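Local structure of agmatine ureohydrolase (3PZL) at residues B[41-46]-B[87-92]; B[62-67]-B[282-287]; B[99-104]-B[130-135]. The protein probably hydrolyses agmatine to putrescine and urea, as an arginase-family enzyme that binds two manganese ions per subunit. One frame throughout, in Å; residues are numbered along the deposited sequence.

Contact 1: B[41-46]-B[87-92]; sequences GIPFDN and LGDMEE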
loop_
_atom_site.group_PDB
_atom_site.type_symbol
_atom_site.label_atom_id
_atom_site.label_comp_id
_atom_site.label_asym_id
_atom_site.label_seq_id
_atom_site.Cartn_x
_atom_site.Cartn_y
_atom_site.Cartn_z
ATOM N N GLY B 41 1.314 24.564 12.147
ATOM C CA GLY B 41 0.724 23.269 12.317
ATOM C C GLY B 41 0.409 22.940 13.748
ATOM O O GLY B 41 1.117 23.343 14.670
ATOM N N ILE B 42 -0.664 22.177 13.922
ATOM C CA ILE B 42 -1.060 21.669 15.219
ATOM C C ILE B 42 -1.357 20.175 15.056
ATOM O O ILE B 42 -2.397 19.800 14.551
ATOM C CB ILE B 42 -2.253 22.509 15.739
ATOM C CG1 ILE B 42 -1.707 23.854 16.229
ATOM C CG2 ILE B 42 -3.052 21.793 16.841
ATOM C CD1 ILE B 42 -2.713 24.905 16.324
ATOM N N PRO B 43 -0.417 19.312 15.449
ATOM C CA PRO B 43 -0.542 17.886 15.211
ATOM C C PRO B 43 -1.335 17.175 16.295
ATOM O O PRO B 43 -0.766 16.440 17.107
ATOM C CB PRO B 43 0.915 17.404 15.210
ATOM C CG PRO B 43 1.719 18.519 15.779
ATOM C CD PRO B 43 0.830 19.639 16.150
ATOM N N PHE B 44 -2.639 17.389 16.320
ATOM C CA PHE B 44 -3.453 16.822 17.388
ATOM C C PHE B 44 -4.588 15.979 16.841
ATOM O O PHE B 44 -5.234 16.326 15.864
ATOM C CB PHE B 44 -3.983 17.890 18.338
ATOM C CG PHE B 44 -4.959 17.357 19.329
ATOM C CD1 PHE B 44 -4.509 16.795 20.508
ATOM C CD2 PHE B 44 -6.331 17.407 19.081
ATOM C CE1 PHE B 44 -5.399 16.301 21.431
ATOM C CE2 PHE B 44 -7.221 16.913 19.994
ATOM C CZ PHE B 44 -6.754 16.360 21.170
ATOM N N ASP B 45 -4.872 14.890 17.537
ATOM C CA ASP B 45 -5.547 13.771 16.909
ATOM C C ASP B 45 -6.388 13.000 17.891
ATOM O O ASP B 45 -7.175 12.141 17.488
ATOM C CB ASP B 45 -4.457 12.816 16.422
ATOM C CG ASP B 45 -4.861 12.091 15.226
ATOM O OD1 ASP B 45 -6.094 12.139 14.953
ATOM O OD2 ASP B 45 -3.972 11.475 14.564
ATOM N N ASN B 46 -6.182 13.281 19.175
ATOM C CA ASN B 46 -6.567 12.369 20.231
ATOM C C ASN B 46 -8.041 12.457 20.597
ATOM O O ASN B 46 -8.426 12.431 21.775
ATOM C CB ASN B 46 -5.673 12.568 21.464
ATOM C CG ASN B 46 -5.489 11.298 22.238
ATOM O OD1 ASN B 46 -5.296 10.228 21.646
ATOM N ND2 ASN B 46 -5.575 11.394 23.562
ATOM N N LEU B 87 5.753 28.910 10.939
ATOM C CA LEU B 87 6.316 28.712 12.283
ATOM C C LEU B 87 6.757 27.272 12.602
ATOM O O LEU B 87 7.553 27.081 13.524
ATOM C CB LEU B 87 5.355 29.215 13.362
ATOM C CG LEU B 87 4.861 30.639 13.169
ATOM C CD1 LEU B 87 3.949 31.000 14.311
ATOM C CD2 LEU B 87 6.014 31.615 13.058
ATOM N N GLY B 88 6.253 26.289 11.842
ATOM C CA GLY B 88 6.415 24.886 12.179
ATOM C C GLY B 88 5.243 24.304 12.973
ATOM O O GLY B 88 4.090 24.669 12.782
ATOM N N ASP B 89 5.540 23.364 13.851
ATOM C CA ASP B 89 4.523 22.577 14.540
ATOM C C ASP B 89 4.609 22.725 16.043
ATOM O O ASP B 89 5.669 23.044 16.588
ATOM C CB ASP B 89 4.688 21.098 14.200
ATOM C CG ASP B 89 4.022 20.704 12.865
ATOM O OD1 ASP B 89 3.653 21.583 12.033
ATOM O OD2 ASP B 89 3.870 19.484 12.654
HETATM N N MSE B 90 3.486 22.493 16.705
HETATM C CA MSE B 90 3.399 22.595 18.144
HETATM C C MSE B 90 3.691 21.209 18.658
HETATM O O MSE B 90 3.472 20.252 17.939
HETATM C CB MSE B 90 1.990 23.051 18.517
HETATM C CG MSE B 90 1.596 22.890 19.962
HETATM SE SE MSE B 90 -0.356 23.103 20.184
HETATM C CE MSE B 90 -0.523 22.502 22.061
ATOM N N GLU B 91 4.190 21.093 19.894
ATOM C CA GLU B 91 4.365 19.786 20.571
ATOM C C GLU B 91 3.087 18.974 20.471
ATOM O O GLU B 91 1.977 19.516 20.399
ATOM C CB GLU B 91 4.682 19.932 22.074
ATOM C CG GLU B 91 6.023 20.570 22.455
ATOM C CD GLU B 91 5.899 21.381 23.778
ATOM O OE1 GLU B 91 5.061 20.981 24.629
ATOM O OE2 GLU B 91 6.620 22.412 23.968
ATOM N N GLU B 92 3.243 17.667 20.475
ATOM C CA GLU B 92 2.105 16.820 20.528
ATOM C C GLU B 92 1.616 16.772 21.975
ATOM O O GLU B 92 2.407 16.887 22.920
ATOM C CB GLU B 92 2.499 15.446 20.031
ATOM C CG GLU B 92 2.826 15.402 18.535
ATOM C CD GLU B 92 2.750 13.969 17.981
ATOM O OE1 GLU B 92 3.304 13.030 18.628
ATOM O OE2 GLU B 92 2.131 13.775 16.898
#
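Gly41 and Asp89 form a parallel bridge, CA to CA 4.5 Å, between strands 37-42 and 84-90 of the eight-stranded arginase-fold sheet. Gly41 N donates almost straight to Gly88 O (2.8 Å, N-H...O 171°). The return bond from Met90 N to Gly41 O is longer, 3.2 Å, and bent to 136°, its donor lying above the carbonyl plane. Asp89 turns its CG beside its own backbone N (chi1 -83°), which brings OD1 to 3.4 Å from Gly41 CA, where the glycine presents only hydrogens. The main partner of that oxygen is Arg62, in a salt bridge. Past the bridge the two chains draw apart (Pro43 CA to Glu92 CA 6.0 Å), and Pro43 is the centre of an inverse gamma turn. The proline ring sits on the backbone, CD lying 3.2 Å from Met90 O, and slants across the Asp89 side chain with CG 3.9 Å from OD2. Met90, a selenomethionine, stretches out fully: its SE passes 4.2 Å from Ile42 CG1, and its far end reaches Val99 and Thr102 of helix 96-112. Strand 84-90 also pairs antiparallel with a strand of the second subunit, so the sheet continues across the interface. Two backbone bonds thus set the register, while the carboxylate placed over a glycine probably draws its charge balance from Arg62, and Ile42 and Met90 pack against helix 96-112.

Contact 2: B[62-67]-B[282-287]; sequences RGAYVN and TSMLAA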
loop_
_atom_site.group_PDB
_atom_site.type_symbol
_atom_site.label_atom_id
_atom_site.label_comp_id
_atom_site.label_asym_id
_atom_site.label_seq_id
_atom_site.Cartn_x
_atom_site.Cartn_y
_atom_site.Cartn_z
ATOM N N ARG B 62 3.543 20.209 3.849
ATOM C CA ARG B 62 4.816 20.842 3.523
ATOM C C ARG B 62 5.546 20.043 2.437
ATOM O O ARG B 62 6.259 20.589 1.614
ATOM C CB ARG B 62 5.694 20.937 4.784
ATOM C CG ARG B 62 5.108 21.766 5.912
ATOM C CD ARG B 62 6.051 21.910 7.131
ATOM N NE ARG B 62 5.461 22.810 8.135
ATOM C CZ ARG B 62 4.742 22.430 9.204
ATOM N NH1 ARG B 62 4.497 21.148 9.464
ATOM N NH2 ARG B 62 4.235 23.358 10.012
ATOM N N GLY B 63 5.366 18.730 2.452
ATOM C CA GLY B 63 6.031 17.870 1.497
ATOM C C GLY B 63 5.454 17.946 0.108
ATOM O O GLY B 63 6.216 17.884 -0.855
ATOM N N ALA B 64 4.124 18.067 0.001
ATOM C CA ALA B 64 3.447 18.193 -1.292
ATOM C C ALA B 64 3.682 19.566 -1.907
ATOM O O ALA B 64 3.653 19.716 -3.144
ATOM C CB ALA B 64 2.016 17.991 -1.112
ATOM N N TYR B 65 3.917 20.580 -1.063
ATOM C CA TYR B 65 3.997 21.919 -1.574
ATOM C C TYR B 65 5.127 22.041 -2.587
ATOM O O TYR B 65 5.042 22.845 -3.499
ATOM C CB TYR B 65 4.178 22.918 -0.461
ATOM C CG TYR B 65 3.890 24.354 -0.868
ATOM C CD1 TYR B 65 2.644 24.956 -0.600
ATOM C CD2 TYR B 65 4.852 25.108 -1.493
ATOM C CE1 TYR B 65 2.384 26.277 -0.958
ATOM C CE2 TYR B 65 4.608 26.430 -1.853
ATOM C CZ TYR B 65 3.379 27.008 -1.594
ATOM O OH TYR B 65 3.199 28.306 -1.978
ATOM N N VAL B 66 6.156 21.220 -2.455
ATOM C CA VAL B 66 7.298 21.288 -3.346
ATOM C C VAL B 66 6.888 21.078 -4.806
ATOM O O VAL B 66 7.481 21.676 -5.712
ATOM C CB VAL B 66 8.480 20.307 -2.912
ATOM C CG1 VAL B 66 8.971 20.615 -1.491
ATOM C CG2 VAL B 66 8.071 18.842 -2.997
ATOM N N ASN B 67 5.849 20.264 -5.020
ATOM C CA ASN B 67 5.294 20.051 -6.359
ATOM C C ASN B 67 4.550 21.256 -6.974
ATOM O O ASN B 67 4.300 21.286 -8.187
ATOM C CB ASN B 67 4.419 18.803 -6.401
ATOM C CG ASN B 67 4.090 18.383 -7.811
ATOM O OD1 ASN B 67 4.966 18.408 -8.702
ATOM N ND2 ASN B 67 2.818 18.027 -8.052
ATOM N N THR B 282 -4.358 13.882 -1.534
ATOM C CA THR B 282 -5.215 14.650 -0.609
ATOM C C THR B 282 -4.443 15.845 -0.002
ATOM O O THR B 282 -4.931 16.967 0.053
ATOM C CB THR B 282 -5.801 13.753 0.492
ATOM O OG1 THR B 282 -6.523 12.671 -0.106
ATOM C CG2 THR B 282 -6.732 14.529 1.372
ATOM N N SER B 283 -3.202 15.617 0.397
ATOM C CA SER B 283 -2.382 16.713 0.895
ATOM C C SER B 283 -1.993 17.677 -0.220
ATOM O O SER B 283 -1.615 18.813 0.033
ATOM C CB SER B 283 -1.155 16.186 1.631
ATOM O OG SER B 283 -0.431 15.350 0.774
HETATM N N MSE B 284 -2.097 17.223 -1.454
HETATM C CA MSE B 284 -1.812 18.070 -2.583
HETATM C C MSE B 284 -2.989 19.020 -2.812
HETATM O O MSE B 284 -2.814 20.196 -3.116
HETATM C CB MSE B 284 -1.572 17.239 -3.819
HETATM C CG MSE B 284 -1.031 18.041 -4.979
HETATM SE SE MSE B 284 0.780 18.745 -4.551
HETATM C CE MSE B 284 1.202 19.479 -6.301
ATOM N N LEU B 285 -4.201 18.511 -2.686
ATOM C CA LEU B 285 -5.361 19.381 -2.746
ATOM C C LEU B 285 -5.305 20.330 -1.545
ATOM O O LEU B 285 -5.553 21.538 -1.693
ATOM C CB LEU B 285 -6.649 18.571 -2.718
ATOM C CG LEU B 285 -7.944 19.358 -2.593
ATOM C CD1 LEU B 285 -8.090 20.337 -3.711
ATOM C CD2 LEU B 285 -9.041 18.401 -2.649
ATOM N N ALA B 286 -4.978 19.808 -0.359
ATOM C CA ALA B 286 -4.874 20.693 0.804
ATOM C C ALA B 286 -3.879 21.858 0.602
ATOM O O ALA B 286 -4.161 22.995 0.978
ATOM C CB ALA B 286 -4.551 19.926 2.029
ATOM N N ALA B 287 -2.741 21.581 -0.031
ATOM C CA ALA B 287 -1.749 22.613 -0.287
ATOM C C ALA B 287 -2.220 23.568 -1.354
ATOM O O ALA B 287 -1.956 24.780 -1.275
ATOM C CB ALA B 287 -0.493 22.020 -0.709
#
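Ala64 meets Met284, a selenomethionine, where helix 57-65 packs against the first turns of the C-terminal helix 281-303, a junction of the arginase fold away from the manganese site. The CA atoms of this pair are 5.4 Å apart, a separation possible because a methyl group is all that Ala64 puts between the backbones. Its CB touches SE of Met284 at 3.7 Å and lies 3.9 Å from Ser283 O. The Met284 chain leaves with CG anti to the backbone N, then bends at chi2 (65°); that bend carries SE across to Ala64. The methyl CE goes on toward Asn67, whose side chain it crosses at about a right angle, but the spacing there is too small to be reliable. Ser283 OG, 4.1 Å from Ala64 CB, is hydrogen-bonded to Gly280 O, just before the start of its helix, and gives the neighbour no polar bond.

Packing is thinner at the next pair, Tyr65 with Ala287, about a turn further on in helix 281-303. There Tyr65 CD1 and Ala287 CB are 4.3 Å apart, the methyl approaching the ring obliquely, and the phenol oxygen continues past the contact to hydrogen bonds with Asp27 and Gln291. Val66, exposed, directs its side chain away from helix 281-303; Tyr50 of the fourth subunit packs on it and on Ala64, so this flank belongs partly to the assembly. No hydrogen bond joins 62-67 to 282-287. The carbonyls at the interface bond inside their own segments, Asn67 N to Ala64 O (2.9 Å) and Ala287 N to Ser283 O (3.0 Å), which implies that the helices are held by apolar fit, with Tyr65 OH and Ser283 OG bonded to partners outside the two segments.

Contact 3: B[99-104]-B[130-135]; sequences VIDTVE and AVRALP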
loop_
_atom_site.group_PDB
_atom_site.type_symbol
_atom_site.label_atom_id
_atom_site.label_comp_id
_atom_site.label_asym_id
_atom_site.label_seq_id
_atom_site.Cartn_x
_atom_site.Cartn_y
_atom_site.Cartn_z
ATOM N N VAL B 99 -4.715 21.964 24.038
ATOM C CA VAL B 99 -4.456 22.407 22.666
ATOM C C VAL B 99 -5.370 23.585 22.283
ATOM O O VAL B 99 -4.893 24.652 21.888
ATOM C CB VAL B 99 -4.577 21.253 21.655
ATOM C CG1 VAL B 99 -4.623 21.785 20.241
ATOM C CG2 VAL B 99 -3.409 20.303 21.775
ATOM N N ILE B 100 -6.674 23.403 22.445
ATOM C CA ILE B 100 -7.636 24.470 22.206
ATOM C C ILE B 100 -7.267 25.780 22.899
ATOM O O ILE B 100 -7.441 26.853 22.313
ATOM C CB ILE B 100 -9.042 24.073 22.639
ATOM C CG1 ILE B 100 -9.524 22.896 21.824
ATOM C CG2 ILE B 100 -10.016 25.215 22.434
ATOM C CD1 ILE B 100 -10.876 22.430 22.261
ATOM N N ASP B 101 -6.784 25.707 24.140
ATOM C CA ASP B 101 -6.333 26.901 24.868
ATOM C C ASP B 101 -5.090 27.432 24.218
ATOM O O ASP B 101 -4.883 28.627 24.197
ATOM C CB ASP B 101 -6.011 26.606 26.331
ATOM C CG ASP B 101 -7.232 26.256 27.128
ATOM O OD1 ASP B 101 -8.349 26.373 26.591
ATOM O OD2 ASP B 101 -7.069 25.848 28.297
ATOM N N THR B 102 -4.259 26.553 23.678
ATOM C CA THR B 102 -3.017 27.004 23.065
ATOM C C THR B 102 -3.326 27.713 21.760
ATOM O O THR B 102 -2.766 28.776 21.479
ATOM C CB THR B 102 -2.027 25.849 22.814
ATOM O OG1 THR B 102 -1.701 25.193 24.055
ATOM C CG2 THR B 102 -0.767 26.382 22.159
ATOM N N VAL B 103 -4.218 27.120 20.969
ATOM C CA VAL B 103 -4.634 27.716 19.707
ATOM C C VAL B 103 -5.167 29.130 19.928
ATOM O O VAL B 103 -4.718 30.063 19.233
ATOM C CB VAL B 103 -5.656 26.822 18.946
ATOM C CG1 VAL B 103 -6.384 27.588 17.864
ATOM C CG2 VAL B 103 -4.935 25.643 18.320
ATOM N N GLU B 104 -6.078 29.289 20.903
ATOM C CA GLU B 104 -6.742 30.562 21.163
ATOM C C GLU B 104 -5.747 31.702 21.354
ATOM O O GLU B 104 -5.895 32.757 20.757
ATOM C CB GLU B 104 -7.672 30.448 22.361
ATOM C CG GLU B 104 -8.358 31.754 22.767
ATOM C CD GLU B 104 -9.016 31.658 24.156
ATOM O OE1 GLU B 104 -8.748 30.664 24.892
ATOM O OE2 GLU B 104 -9.809 32.567 24.513
ATOM N N ALA B 130 -9.567 28.856 17.772
ATOM C CA ALA B 130 -9.642 30.012 16.907
ATOM C C ALA B 130 -10.979 30.773 17.044
ATOM O O ALA B 130 -10.990 32.003 17.024
ATOM C CB ALA B 130 -9.366 29.597 15.474
ATOM N N VAL B 131 -12.087 30.056 17.239
ATOM C CA VAL B 131 -13.404 30.703 17.363
ATOM C C VAL B 131 -13.551 31.549 18.638
ATOM O O VAL B 131 -14.320 32.492 18.654
ATOM C CB VAL B 131 -14.564 29.696 17.298
ATOM C CG1 VAL B 131 -15.902 30.435 17.214
ATOM C CG2 VAL B 131 -14.409 28.767 16.104
ATOM N N ARG B 132 -12.812 31.213 19.695
ATOM C CA ARG B 132 -12.845 31.981 20.942
ATOM C C ARG B 132 -12.229 33.347 20.705
ATOM O O ARG B 132 -12.517 34.285 21.437
ATOM C CB ARG B 132 -12.056 31.289 22.066
ATOM C CG ARG B 132 -12.694 30.056 22.682
ATOM C CD ARG B 132 -11.710 29.389 23.636
ATOM N NE ARG B 132 -12.199 28.131 24.201
ATOM C CZ ARG B 132 -11.501 27.349 25.023
ATOM N NH1 ARG B 132 -10.273 27.681 25.408
ATOM N NH2 ARG B 132 -12.036 26.225 25.455
ATOM N N ALA B 133 -11.376 33.453 19.691
ATOM C CA ALA B 133 -10.644 34.677 19.461
ATOM C C ALA B 133 -11.387 35.720 18.594
ATOM O O ALA B 133 -10.981 36.892 18.493
ATOM C CB ALA B 133 -9.285 34.354 18.930
ATOM N N LEU B 134 -12.503 35.294 18.006
ATOM C CA LEU B 134 -13.256 36.116 17.049
ATOM C C LEU B 134 -13.942 37.354 17.627
ATOM O O LEU B 134 -14.639 37.280 18.636
ATOM C CB LEU B 134 -14.294 35.260 16.312
ATOM C CG LEU B 134 -13.766 34.048 15.537
ATOM C CD1 LEU B 134 -14.910 33.399 14.808
ATOM C CD2 LEU B 134 -12.627 34.403 14.554
ATOM N N PRO B 135 -13.751 38.509 16.971
ATOM C CA PRO B 135 -14.562 39.713 17.223
ATOM C C PRO B 135 -16.061 39.513 16.898
ATOM O O PRO B 135 -16.438 38.523 16.263
ATOM C CB PRO B 135 -13.934 40.750 16.283
ATOM C CG PRO B 135 -12.546 40.272 16.029
ATOM C CD PRO B 135 -12.618 38.777 16.061
#
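Arg132 of segment 130-135 reaches Asp101 and Glu104 of helix 96-112, joining two neighbouring helical parts of the alpha/beta arginase fold that are linked in the chain through the parallel sheet strand 116-121. Its side chain can be traced atom by atom. CB lies against the Glu104 carboxylate, 3.6 Å from OE2. CG stands beside the backbone N, and from there the chain runs extended to NE, so that it passes Glu104 at about a right angle; CD is 3.5 Å from Glu104 OE1. NE comes within 4.0 Å of Ile100 CG2, CZ approaches that same methyl more closely, at 3.7 Å, and NH2 lies beside it at 3.8 Å. The methyl sits over the centre of one guanidinium face, a lid of carbon on the flat group.

The charged contacts lie at the guanidinium edge. NH1 donates to Asp101 OD1 at 2.6 Å with an N-H...O angle of 153°, and the oxygen stays near the guanidinium plane although the carboxylate itself is tilted 42° from it. The same NH1 also reaches Glu104 OE1 at 3.4 Å, a weak bond, with this second carboxylate turned 74° from the guanidinium. Asp101 and Glu104, three residues apart on one helix, thus share a single nitrogen in a salt-bridge network, and the positive charge probably offsets part of their mutual repulsion. Asp101 is exposed to solvent, which would be expected to weaken the electrostatic gain on that side.

Deeper in, the pairing is apolar and buried. Val103 and Ala130 meet beneath the network, and Ile42 of strand 37-42 packs on Val103 from the sheet. Here Val103 CG1, anti to its backbone N, lies 4.3 Å from Ala130 CB.

How the contacts relate
From the N terminus, strand 37-42 opens contact 1 at 41-46, and helix 57-65 opens contact 2 at 62-67 before contact 1 closes at 87-92; these two loops therefore cross. Contact 3 follows in series after contact 1, closing the shorter loop from 99-104 to 130-135, and lies nested within the long loop that contact 2 completes only at 282-287. Contact 1 ties the strand pair at one end of the sheet, contact 2 helix 57-65 to the C-terminal helix, and contact 3 helix 96-112 to helix 126-132. Contact 1 touches both others, its strands resting on helix 96-112 and Arg62 reaching across from helix 57-65; contacts 2 and 3 lie on opposite sides of the chain's centre without touching.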